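Local coordinates for basic helix-loop-helix, putative, expressed (Oryza sativa subsp. japonica, PDB 5LW0), which binds ADP-ribose through its macrodomain and probably takes part in ADP-ribosylation-linked repair of DNA interstrand crosslinks, at residues A[194-199]-A[204-209]; A[56-61]-A[217-222]; A[142-145]-A[151-154]. All coordinates share one frame; numbering follows the deposited sequence.

Contact 1 (A[194-199]-A[204-209]); sequences PNMNPM and LKNDYT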
ATOM      1  N   PRO A 194     -11.093  -3.394   3.479  1.00 16.60           N
ATOM      2  CA  PRO A 194     -12.547  -3.365   3.762  1.00 17.18           C
ATOM      3  C   PRO A 194     -13.177  -2.143   3.265  1.00 18.65           C
ATOM      4  O   PRO A 194     -12.559  -1.011   3.253  1.00 19.72           O
ATOM      5  CB  PRO A 194     -12.594  -3.421   5.288  1.00 16.85           C
ATOM      6  CG  PRO A 194     -11.327  -2.820   5.733  1.00 16.09           C
ATOM      7  CD  PRO A 194     -10.308  -3.241   4.701  1.00 17.61           C
ATOM      8  N   ASN A 195     -14.440  -2.255   2.871  1.00 18.80           N
ATOM      9  CA  ASN A 195     -15.144  -1.107   2.381  1.00 19.51           C
ATOM     10  C   ASN A 195     -16.272  -0.705   3.376  1.00 20.37           C
ATOM     11  O   ASN A 195     -17.053  -1.538   3.792  1.00 22.15           O
ATOM     12  CB  ASN A 195     -15.738  -1.376   1.014  1.00 24.79           C
ATOM     13  CG  ASN A 195     -16.695  -0.322   0.603  1.00 24.77           C
ATOM     14  OD1 ASN A 195     -16.416   0.858   0.676  1.00 23.61           O
ATOM     15  ND2 ASN A 195     -17.902  -0.749   0.182  1.00 30.38           N
ATOM     16  N   MET A 196     -16.208   0.553   3.807  1.00 21.37           N
ATOM     17  CA  MET A 196     -17.280   1.189   4.622  1.00 23.16           C
ATOM     18  C   MET A 196     -18.204   2.109   3.852  1.00 26.41           C
ATOM     19  O   MET A 196     -19.091   2.712   4.450  1.00 29.22           O
ATOM     20  CB  MET A 196     -16.650   2.026   5.702  1.00 24.74           C
ATOM     21  CG  MET A 196     -16.036   1.267   6.781  1.00 26.92           C
ATOM     22  SD  MET A 196     -17.085  -0.018   7.595  1.00 34.83           S
ATOM     23  CE  MET A 196     -15.704  -1.116   7.222  1.00 25.00           C
ATOM     24  N   ASN A 197     -17.942   2.315   2.570  1.00 26.61           N
ATOM     25  CA  ASN A 197     -18.704   3.226   1.706  1.00 29.69           C
ATOM     26  C   ASN A 197     -19.933   2.466   1.080  1.00 32.60           C
ATOM     27  O   ASN A 197     -19.771   1.430   0.399  1.00 31.45           O
ATOM     28  CB  ASN A 197     -17.802   3.726   0.587  1.00 29.56           C
ATOM     29  CG  ASN A 197     -18.442   4.792  -0.249  1.00 30.96           C
ATOM     30  OD1 ASN A 197     -19.656   4.962  -0.227  1.00 38.06           O
ATOM     31  ND2 ASN A 197     -17.645   5.492  -1.013  1.00 30.59           N
ATOM     32  N   PRO A 198     -21.155   2.922   1.391  1.00 36.16           N
ATOM     33  CA  PRO A 198     -22.334   2.109   0.997  1.00 35.94           C
ATOM     34  C   PRO A 198     -22.567   2.073  -0.515  1.00 40.10           C
ATOM     35  O   PRO A 198     -23.342   1.254  -0.997  1.00 43.58           O
ATOM     36  CB  PRO A 198     -23.509   2.807   1.740  1.00 36.20           C
ATOM     37  CG  PRO A 198     -23.002   4.160   2.096  1.00 37.19           C
ATOM     38  CD  PRO A 198     -21.504   4.037   2.286  1.00 34.65           C
ATOM     39  N   MET A 199     -21.852   2.907  -1.242  1.00 38.30           N
ATOM     40  CA  MET A 199     -21.914   2.923  -2.691  1.00 45.89           C
ATOM     41  C   MET A 199     -20.793   2.088  -3.356  1.00 42.71           C
ATOM     42  O   MET A 199     -20.495   2.279  -4.539  1.00 44.26           O
ATOM     43  CB  MET A 199     -21.848   4.357  -3.187  1.00 46.23           C
ATOM     44  CG  MET A 199     -23.104   5.156  -2.872  1.00 58.08           C
ATOM     45  SD  MET A 199     -22.805   6.939  -2.667  1.00 70.23           S
ATOM     46  CE  MET A 199     -21.845   7.403  -4.123  1.00 65.96           C
ATOM     47  N   LEU A 204     -19.417  -2.837   4.605  1.00 30.67           N
ATOM     48  CA  LEU A 204     -19.510  -3.510   5.898  1.00 28.40           C
ATOM     49  C   LEU A 204     -20.520  -2.824   6.855  1.00 30.60           C
ATOM     50  O   LEU A 204     -20.707  -3.267   7.970  1.00 31.97           O
ATOM     51  CB  LEU A 204     -18.134  -3.655   6.563  1.00 24.80           C
ATOM     52  CG  LEU A 204     -17.281  -4.748   5.896  1.00 27.80           C
ATOM     53  CD1 LEU A 204     -15.862  -4.656   6.386  1.00 27.81           C
ATOM     54  CD2 LEU A 204     -17.800  -6.134   6.183  1.00 32.14           C
ATOM     55  N   LYS A 205     -21.135  -1.754   6.391  1.00 32.03           N
ATOM     56  CA  LYS A 205     -22.162  -1.052   7.174  1.00 36.67           C
ATOM     57  C   LYS A 205     -21.713  -0.795   8.636  1.00 33.89           C
ATOM     58  O   LYS A 205     -22.412  -1.156   9.615  1.00 30.99           O
ATOM     59  CB  LYS A 205     -23.493  -1.792   7.093  1.00 45.07           C
ATOM     60  CG  LYS A 205     -24.171  -1.557   5.736  1.00 55.04           C
ATOM     61  CD  LYS A 205     -25.691  -1.583   5.773  1.00 65.13           C
ATOM     62  CE  LYS A 205     -26.255  -0.931   4.514  1.00 70.62           C
ATOM     63  NZ  LYS A 205     -27.563  -1.518   4.112  1.00 72.69           N
ATOM     64  N   ASN A 206     -20.528  -0.192   8.770  1.00 33.54           N
ATOM     65  CA  ASN A 206     -19.945   0.113  10.103  1.00 33.12           C
ATOM     66  C   ASN A 206     -19.841  -1.057  11.097  1.00 29.73           C
ATOM     67  O   ASN A 206     -19.744  -0.820  12.340  1.00 31.68           O
ATOM     68  CB  ASN A 206     -20.705   1.277  10.748  1.00 36.26           C
ATOM     69  CG  ASN A 206     -20.505   2.593  10.003  1.00 39.34           C
ATOM     70  OD1 ASN A 206     -19.791   2.668   9.007  1.00 41.42           O
ATOM     71  ND2 ASN A 206     -21.093   3.649  10.531  1.00 47.27           N
ATOM     72  N   ASP A 207     -19.821  -2.318  10.586  1.00 28.66           N
ATOM     73  CA  ASP A 207     -19.332  -3.438  11.375  1.00 23.23           C
ATOM     74  C   ASP A 207     -17.820  -3.299  11.436  1.00 23.13           C
ATOM     75  O   ASP A 207     -17.111  -3.835  10.599  1.00 22.52           O
ATOM     76  CB  ASP A 207     -19.732  -4.808  10.781  1.00 24.19           C
ATOM     77  CG  ASP A 207     -19.250  -6.002  11.647  1.00 27.10           C
ATOM     78  OD1 ASP A 207     -18.412  -5.842  12.596  1.00 27.62           O
ATOM     79  OD2 ASP A 207     -19.710  -7.139  11.376  1.00 33.30           O
ATOM     80  N   TYR A 208     -17.346  -2.505  12.384  1.00 22.00           N
ATOM     81  CA  TYR A 208     -15.894  -2.290  12.565  1.00 22.33           C
ATOM     82  C   TYR A 208     -15.158  -3.411  13.254  1.00 22.21           C
ATOM     83  O   TYR A 208     -13.935  -3.471  13.188  1.00 24.85           O
ATOM     84  CB  TYR A 208     -15.635  -0.895  13.257  1.00 21.02           C
ATOM     85  CG  TYR A 208     -15.577   0.242  12.243  1.00 20.55           C
ATOM     86  CD1 TYR A 208     -14.389   0.485  11.497  1.00 18.46           C
ATOM     87  CD2 TYR A 208     -16.628   1.062  12.011  1.00 18.77           C
ATOM     88  CE1 TYR A 208     -14.311   1.465  10.595  1.00 19.23           C
ATOM     89  CE2 TYR A 208     -16.566   2.094  11.067  1.00 18.43           C
ATOM     90  CZ  TYR A 208     -15.359   2.296  10.340  1.00 17.84           C
ATOM     91  OH  TYR A 208     -15.232   3.268   9.379  1.00 18.28           O
ATOM     92  N   THR A 209     -15.868  -4.354  13.888  1.00 21.93           N
ATOM     93  CA  THR A 209     -15.242  -5.540  14.376  1.00 23.39           C
ATOM     94  C   THR A 209     -14.718  -6.294  13.172  1.00 26.07           C
ATOM     95  O   THR A 209     -13.508  -6.595  13.096  1.00 24.85           O
ATOM     96  CB  THR A 209     -16.228  -6.435  15.160  1.00 28.56           C
ATOM     97  OG1 THR A 209     -16.711  -5.715  16.286  1.00 32.81           O
ATOM     98  CG2 THR A 209     -15.537  -7.659  15.621  1.00 30.92           C
TER
HETATM   99  O   HOH W   1     -20.533   1.527   6.528  1.00 38.10           O
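Met196 lays its sulfur over one face of the Tyr208 ring, SD standing 4.2 Å from the ring centroid and 21° off the normal, a Met-aromatic contact displaced toward the rim; Phe50 meets the same ring edge-to-face. Nearer the backbone, CG of Met196 reaches the phenol end, 3.4 Å from Tyr208 OH, a hydroxyl bonded to the backbone N of Asp51. Bends at chi2 (-52°) and chi3 (127°) fold the methionine so that its methyl leaves the ring for the leucine: CE lies 3.6 Å from Leu204 CB. Leu204 also carries CD1 to Pro194 CB, and its own N donates to Asn195 O at 2.8 Å. A water bridges the two segments, donating to Met196 O and to Asn206 OD1, each at 2.8 Å. Within 194-199, Asn195 OD1 accepts from Asn197 N (2.8 Å) and Asn197 OD1 from Met199 N, the donor above the carbonyl plane in both. Two successive Asx turns therefore shape the loop after strand 187-192, while a type I' turn, Leu204 to Asp207, delivers the chain to helix 208-230, with Asp207 as its N-cap; the Asn195 side chain lies about 7 Å from the ADP-ribose bound in the macrodomain.

Contact 2 (A[56-61]-A[217-222]); sequences SDIIVD and EAYTSL. With PO4 (phosphate ion), chain D.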
ATOM      1  N   SER A  56      -5.347   4.360  11.586  1.00 15.31           N
ATOM      2  CA  SER A  56      -3.997   4.694  11.990  1.00 15.88           C
ATOM      3  C   SER A  56      -3.495   3.737  13.112  1.00 16.10           C
ATOM      4  O   SER A  56      -2.325   3.386  13.143  1.00 16.68           O
ATOM      5  CB  SER A  56      -3.900   6.195  12.368  1.00 16.52           C
ATOM      6  OG  SER A  56      -4.770   6.515  13.459  1.00 17.66           O
ATOM      7  N   ASP A  57      -4.380   3.313  14.033  1.00 16.28           N
ATOM      8  CA  ASP A  57      -4.020   2.360  15.021  1.00 17.29           C
ATOM      9  C   ASP A  57      -3.612   1.048  14.344  1.00 15.35           C
ATOM     10  O   ASP A  57      -2.652   0.358  14.776  1.00 15.73           O
ATOM     11  CB  ASP A  57      -5.244   1.992  15.926  1.00 19.05           C
ATOM     12  CG  ASP A  57      -5.663   3.101  16.899  1.00 25.23           C
ATOM     13  OD1 ASP A  57      -4.895   4.001  17.194  1.00 28.07           O
ATOM     14  OD2 ASP A  57      -6.794   2.954  17.463  1.00 33.39           O
ATOM     15  N   ILE A  58      -4.407   0.637  13.364  1.00 14.56           N
ATOM     16  CA  ILE A  58      -4.173  -0.641  12.681  1.00 15.49           C
ATOM     17  C   ILE A  58      -2.848  -0.630  11.876  1.00 14.83           C
ATOM     18  O   ILE A  58      -2.079  -1.589  11.942  1.00 15.62           O
ATOM     19  CB  ILE A  58      -5.369  -1.009  11.805  1.00 15.65           C
ATOM     20  CG1 ILE A  58      -6.527  -1.378  12.725  1.00 17.03           C
ATOM     21  CG2 ILE A  58      -5.067  -2.171  10.851  1.00 17.08           C
ATOM     22  CD1 ILE A  58      -7.832  -1.518  12.020  1.00 17.51           C
ATOM     23  N   ILE A  59      -2.588   0.485  11.190  1.00 14.04           N
ATOM     24  CA  ILE A  59      -1.316   0.628  10.434  1.00 12.95           C
ATOM     25  C   ILE A  59      -0.128   0.418  11.372  1.00 13.60           C
ATOM     26  O   ILE A  59       0.798  -0.368  11.101  1.00 14.19           O
ATOM     27  CB  ILE A  59      -1.198   2.028   9.748  1.00 13.07           C
ATOM     28  CG1 ILE A  59      -2.158   2.145   8.561  1.00 13.21           C
ATOM     29  CG2 ILE A  59       0.221   2.234   9.204  1.00 14.00           C
ATOM     30  CD1 ILE A  59      -2.434   3.546   8.099  1.00 15.16           C
ATOM     31  N   VAL A  60      -0.114   1.143  12.466  1.00 14.27           N
ATOM     32  CA  VAL A  60       1.014   1.109  13.372  1.00 14.94           C
ATOM     33  C   VAL A  60       1.180  -0.243  14.045  1.00 15.52           C
ATOM     34  O   VAL A  60       2.289  -0.760  14.192  1.00 15.11           O
ATOM     35  CB  VAL A  60       0.947   2.270  14.390  1.00 18.37           C
ATOM     36  CG1 VAL A  60       1.902   2.084  15.492  1.00 27.62           C
ATOM     37  CG2 VAL A  60       1.160   3.622  13.695  1.00 19.00           C
ATOM     38  N   ASP A  61       0.081  -0.885  14.398  1.00 14.71           N
ATOM     39  CA  ASP A  61       0.179  -2.257  14.919  1.00 15.55           C
ATOM     40  C   ASP A  61       0.667  -3.257  13.904  1.00 14.46           C
ATOM     41  O   ASP A  61       1.474  -4.114  14.226  1.00 15.75           O
ATOM     42  CB  ASP A  61      -1.143  -2.692  15.507  1.00 20.56           C
ATOM     43  CG  ASP A  61      -1.436  -1.999  16.875  1.00 27.28           C
ATOM     44  OD1 ASP A  61      -0.500  -1.419  17.525  1.00 33.35           O
ATOM     45  OD2 ASP A  61      -2.593  -1.975  17.279  1.00 35.54           O
ATOM     46  N   GLU A 217      -5.827  -7.781   8.310  1.00 13.77           N
ATOM     47  CA  GLU A 217      -5.479  -8.843   7.343  1.00 13.50           C
ATOM     48  C   GLU A 217      -4.896  -8.287   6.032  1.00 13.25           C
ATOM     49  O   GLU A 217      -3.968  -8.874   5.504  1.00 13.70           O
ATOM     50  CB  GLU A 217      -6.720  -9.736   7.036  1.00 15.86           C
ATOM     51  CG  GLU A 217      -7.117 -10.626   8.180  1.00 19.25           C
ATOM     52  CD  GLU A 217      -8.448 -11.379   7.920  1.00 25.50           C
ATOM     53  OE1 GLU A 217      -9.333 -10.834   7.236  1.00 30.87           O
ATOM     54  OE2 GLU A 217      -8.629 -12.474   8.482  1.00 32.59           O
ATOM     55  N   ALA A 218      -5.458  -7.199   5.527  1.00 12.86           N
ATOM     56  CA  ALA A 218      -4.963  -6.558   4.290  1.00 12.57           C
ATOM     57  C   ALA A 218      -3.532  -6.117   4.474  1.00 12.64           C
ATOM     58  O   ALA A 218      -2.658  -6.402   3.638  1.00 12.54           O
ATOM     59  CB  ALA A 218      -5.826  -5.358   3.898  1.00 13.84           C
ATOM     60  N   TYR A 219      -3.245  -5.460   5.586  1.00 12.18           N
ATOM     61  CA  TYR A 219      -1.850  -4.992   5.804  1.00 12.92           C
ATOM     62  C   TYR A 219      -0.891  -6.156   6.010  1.00 13.10           C
ATOM     63  O   TYR A 219       0.224  -6.182   5.397  1.00 12.07           O
ATOM     64  CB  TYR A 219      -1.740  -4.042   6.973  1.00 13.73           C
ATOM     65  CG  TYR A 219      -2.110  -2.637   6.623  1.00 12.87           C
ATOM     66  CD1 TYR A 219      -1.351  -1.903   5.708  1.00 14.83           C
ATOM     67  CD2 TYR A 219      -3.250  -2.044   7.114  1.00 13.41           C
ATOM     68  CE1 TYR A 219      -1.687  -0.612   5.367  1.00 13.81           C
ATOM     69  CE2 TYR A 219      -3.622  -0.755   6.748  1.00 14.16           C
ATOM     70  CZ  TYR A 219      -2.831  -0.011   5.883  1.00 14.28           C
ATOM     71  OH  TYR A 219      -3.174   1.224   5.430  1.00 15.03           O
ATOM     72  N   THR A 220      -1.318  -7.157   6.764  1.00 13.19           N
ATOM     73  CA  THR A 220      -0.402  -8.335   6.980  1.00 14.87           C
ATOM     74  C   THR A 220      -0.155  -9.056   5.685  1.00 13.73           C
ATOM     75  O   THR A 220       0.993  -9.397   5.377  1.00 15.12           O
ATOM     76  CB  THR A 220      -0.953  -9.224   8.058  1.00 19.10           C
ATOM     77  OG1 THR A 220      -0.946  -8.451   9.269  1.00 19.99           O
ATOM     78  CG2 THR A 220      -0.037 -10.465   8.258  1.00 21.05           C
ATOM     79  N   SER A 221      -1.177  -9.143   4.824  1.00 12.33           N
ATOM     80  CA  SER A 221      -1.056  -9.802   3.565  0.70 13.28           C
ATOM     81  C   SER A 221      -0.064  -9.027   2.646  1.00 12.34           C
ATOM     82  O   SER A 221       0.809  -9.620   1.965  1.00 12.23           O
ATOM     83  CB  SER A 221      -2.439  -9.920   2.878  0.70 14.58           C
ATOM     84  OG  SER A 221      -2.290 -10.515   1.598  0.70 14.96           O
ATOM     85  N   LEU A 222      -0.240  -7.723   2.596  1.00 11.76           N
ATOM     86  CA  LEU A 222       0.646  -6.816   1.893  1.00 11.02           C
ATOM     87  C   LEU A 222       2.101  -7.016   2.328  1.00 12.03           C
ATOM     88  O   LEU A 222       2.981  -7.225   1.487  1.00 12.19           O
ATOM     89  CB  LEU A 222       0.243  -5.399   2.115  1.00 11.30           C
ATOM     90  CG  LEU A 222       1.187  -4.312   1.652  1.00 11.07           C
ATOM     91  CD1 LEU A 222       1.487  -4.421   0.153  1.00 10.96           C
ATOM     92  CD2 LEU A 222       0.661  -2.962   2.049  1.00 12.01           C
TER
HETATM   93  P   PO4 D 302      -0.446  -9.510  12.792  1.00 39.99           P
HETATM   94  O1  PO4 D 302      -0.416  -7.926  12.896  1.00 33.12           O
HETATM   95  O2  PO4 D 302      -1.121  -9.909  11.484  1.00 38.69           O
HETATM   96  O3  PO4 D 302      -1.151 -10.101  14.075  1.00 41.08           O
HETATM   97  O4  PO4 D 302       0.992 -10.037  12.764  1.00 45.91           O
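Tyr219 meets Ile59 and Ile58 where helix 208-230 runs beside helix 52-69, a small case of how one aromatic side chain can span the gap between two helices. The closest CA atoms, of Ile59 and Tyr219, are 7.3 Å apart, and the tyrosine side chain sets out toward the other helix. Its phenol end does most of the touching. CG1 of Ile59 approaches the ring obliquely and comes to 3.5 Å from Tyr219 CZ, and the same methylene is 3.4 Å from Tyr219 OH. The terminal CD1 of Ile59 follows, 3.6 Å from Tyr219 OH, so the outer branch of the isoleucine runs along the end of the phenol. Ile59 has CG1 anti to its carbonyl carbon (chi1 -72°), which sets this branch, and not CG2, against the tyrosine. Ile58 makes a lighter contact nearer the root of the ring, its CG2 methyl 4.2 Å from Tyr219 CD2, with the two side chains crossing at about a right angle. Its side chain also packs on Ser212, Leu215 and His216 of the same partner helix.

One polar atom lies among these hydrocarbons: Tyr219 OH, bonded to the backbone N of Ile43. Toward the outside, Thr220 OG1 donates to O2 of a phosphate ion, probably from the crystallisation liquor, at 2.7 Å. The hydroxyl also bonds His216 O one turn back. Chemically, the direct contacts between these two segments are van der Waals packing, without a hydrogen bond, and the buried phenol pays for its hydroxyl with a backbone bond outside both helices. That bond probably helps hold the ring end in place.

Contact 3 (A[142-145]-A[151-154]); sequences AAIY and DLQR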
ATOM      1  N   ALA A 142      -6.254   4.492  -9.805  1.00 18.36           N
ATOM      2  CA  ALA A 142      -6.178   5.198 -11.100  1.00 18.94           C
ATOM      3  C   ALA A 142      -4.814   5.724 -11.402  1.00 19.15           C
ATOM      4  O   ALA A 142      -4.320   5.597 -12.514  1.00 20.37           O
ATOM      5  CB  ALA A 142      -7.201   6.315 -11.120  1.00 19.34           C
ATOM      6  N   ALA A 143      -4.182   6.304 -10.386  1.00 20.81           N
ATOM      7  CA  ALA A 143      -2.874   6.881 -10.557  1.00 18.56           C
ATOM      8  C   ALA A 143      -1.828   5.853 -10.932  1.00 19.07           C
ATOM      9  O   ALA A 143      -0.999   6.105 -11.771  1.00 19.40           O
ATOM     10  CB  ALA A 143      -2.470   7.613  -9.269  1.00 19.72           C
ATOM     11  N   ILE A 144      -1.839   4.679 -10.239  1.00 17.01           N
ATOM     12  CA  ILE A 144      -0.897   3.672 -10.502  1.00 16.28           C
ATOM     13  C   ILE A 144      -1.062   3.099 -11.911  1.00 17.47           C
ATOM     14  O   ILE A 144      -0.088   2.928 -12.621  1.00 19.63           O
ATOM     15  CB  ILE A 144      -0.901   2.569  -9.380  1.00 16.64           C
ATOM     16  CG1 ILE A 144      -0.253   3.184  -8.123  1.00 17.47           C
ATOM     17  CG2 ILE A 144      -0.150   1.365  -9.851  1.00 18.24           C
ATOM     18  CD1 ILE A 144      -0.400   2.348  -6.874  1.00 17.50           C
ATOM     19  N   TYR A 145      -2.286   2.763 -12.285  1.00 17.76           N
ATOM     20  CA  TYR A 145      -2.507   2.170 -13.611  1.00 17.73           C
ATOM     21  C   TYR A 145      -2.145   3.197 -14.719  1.00 22.54           C
ATOM     22  O   TYR A 145      -1.583   2.813 -15.724  1.00 22.69           O
ATOM     23  CB  TYR A 145      -3.953   1.661 -13.752  1.00 17.97           C
ATOM     24  CG  TYR A 145      -4.118   0.268 -13.351  1.00 18.22           C
ATOM     25  CD1 TYR A 145      -3.715  -0.733 -14.184  1.00 19.64           C
ATOM     26  CD2 TYR A 145      -4.700  -0.083 -12.111  1.00 19.75           C
ATOM     27  CE1 TYR A 145      -3.883  -2.078 -13.841  1.00 21.70           C
ATOM     28  CE2 TYR A 145      -4.848  -1.428 -11.747  1.00 20.61           C
ATOM     29  CZ  TYR A 145      -4.436  -2.414 -12.637  1.00 23.84           C
ATOM     30  OH  TYR A 145      -4.513  -3.760 -12.301  1.00 26.11           O
ATOM     31  N   ASP A 151       0.953  -2.380 -19.514  1.00 24.38           N
ATOM     32  CA  ASP A 151       1.824  -3.467 -18.996  1.00 24.50           C
ATOM     33  C   ASP A 151       1.302  -4.010 -17.651  1.00 22.49           C
ATOM     34  O   ASP A 151       1.399  -5.190 -17.378  1.00 21.90           O
ATOM     35  CB  ASP A 151       3.292  -3.011 -18.789  1.00 29.24           C
ATOM     36  CG  ASP A 151       4.058  -2.810 -20.123  1.00 37.48           C
ATOM     37  OD1 ASP A 151       3.681  -3.445 -21.129  1.00 35.39           O
ATOM     38  OD2 ASP A 151       5.024  -2.009 -20.157  1.00 37.84           O
ATOM     39  N   LEU A 152       0.808  -3.121 -16.794  1.00 23.37           N
ATOM     40  CA  LEU A 152       0.359  -3.568 -15.460  1.00 21.20           C
ATOM     41  C   LEU A 152      -0.910  -4.380 -15.560  1.00 22.57           C
ATOM     42  O   LEU A 152      -1.050  -5.415 -14.888  1.00 20.24           O
ATOM     43  CB  LEU A 152       0.171  -2.380 -14.529  1.00 21.32           C
ATOM     44  CG  LEU A 152      -0.366  -2.787 -13.154  1.00 20.79           C
ATOM     45  CD1 LEU A 152       0.599  -3.748 -12.506  1.00 19.29           C
ATOM     46  CD2 LEU A 152      -0.578  -1.524 -12.318  1.00 19.85           C
ATOM     47  N   GLN A 153      -1.820  -3.998 -16.460  1.00 20.61           N
ATOM     48  CA  GLN A 153      -3.062  -4.794 -16.638  1.00 24.07           C
ATOM     49  C   GLN A 153      -2.712  -6.209 -17.222  1.00 24.78           C
ATOM     50  O   GLN A 153      -3.200  -7.228 -16.728  1.00 23.83           O
ATOM     51  CB  GLN A 153      -4.115  -4.033 -17.460  1.00 26.97           C
ATOM     52  CG  GLN A 153      -5.426  -4.777 -17.502  1.00 30.68           C
ATOM     53  CD  GLN A 153      -6.601  -3.933 -17.983  1.00 37.16           C
ATOM     54  OE1 GLN A 153      -6.434  -2.993 -18.765  1.00 38.50           O
ATOM     55  NE2 GLN A 153      -7.780  -4.236 -17.465  1.00 35.44           N
ATOM     56  N   ARG A 154      -1.800  -6.269 -18.209  1.00 23.31           N
ATOM     57  CA  ARG A 154      -1.330  -7.560 -18.730  1.00 26.64           C
ATOM     58  C   ARG A 154      -0.699  -8.444 -17.654  1.00 23.92           C
ATOM     59  O   ARG A 154      -1.042  -9.611 -17.512  1.00 23.60           O
ATOM     60  CB  ARG A 154      -0.347  -7.344 -19.890  1.00 31.11           C
ATOM     61  CG  ARG A 154       0.044  -8.604 -20.623  1.00 39.94           C
ATOM     62  CD  ARG A 154       0.989  -8.298 -21.794  1.00 44.09           C
ATOM     63  NE  ARG A 154       2.349  -7.967 -21.354  1.00 51.37           N
ATOM     64  CZ  ARG A 154       2.879  -6.733 -21.350  1.00 52.88           C
ATOM     65  NH1 ARG A 154       4.119  -6.563 -20.932  1.00 56.59           N
ATOM     66  NH2 ARG A 154       2.172  -5.660 -21.756  1.00 53.37           N
TER
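Tyr145 and Leu152 bring the two helical segments closest, their CA atoms 6.7 Å apart, where helix 139-148 gives way almost at once to helix 150-159. Only five residues separate 142-145 from 151-154, so side chains of consecutive helices face each other across a tight bend. Leu152 sends its CD2 methyl over one face of the Tyr145 ring, 3.8 Å from the centroid and 16° off the normal, a CH-pi contact offset toward the rim. With CG anti to the backbone N (chi1 177°), the leucine extends away from its helix far enough to lie against the ring face, and its CG lies 3.7 Å from Tyr145 CE1. Leu152 CD2 also meets Ile144, 3.8 Å from its CG2. At the ring's edge stands Gln153, its backbone N 3.8 Å from Tyr145 CE1; Pro135 touches both of these residues. Within the second helix Arg154 NH2 forms a salt bridge with Asp151 OD1 (2.8 Å), a pairing one turn apart that uses the carboxylate's anti lone pair. Ile144 and Leu152 both rest on Ile188 of strand 187-192: two consecutive helices packed on the central sheet, the first lining the ADP-ribose pocket of the macrodomain through Ala143.

How the contacts relate
From the N terminus, helix 52-69 offers the first half of contact 2, and its partner waits 156 residues on in helix 208-230, so this contact closes a loop holding both others. Contact 3 comes first inside it, a short closure between helices 139-148 and 150-159. Contact 1 follows in series, closing the loop between strand 187-192 and the start of helix 208-230. That helix thus serves contact 1 at its beginning and contact 2 farther along, their nearest atoms about 5 Å apart. Contacts 2 and 3 lie on opposite sides of the chain's centre, about 24 Å between their centres. They join helix 52-69 and the loop after strand 187-192 to helix 208-230, and helix 139-148 to 150-159.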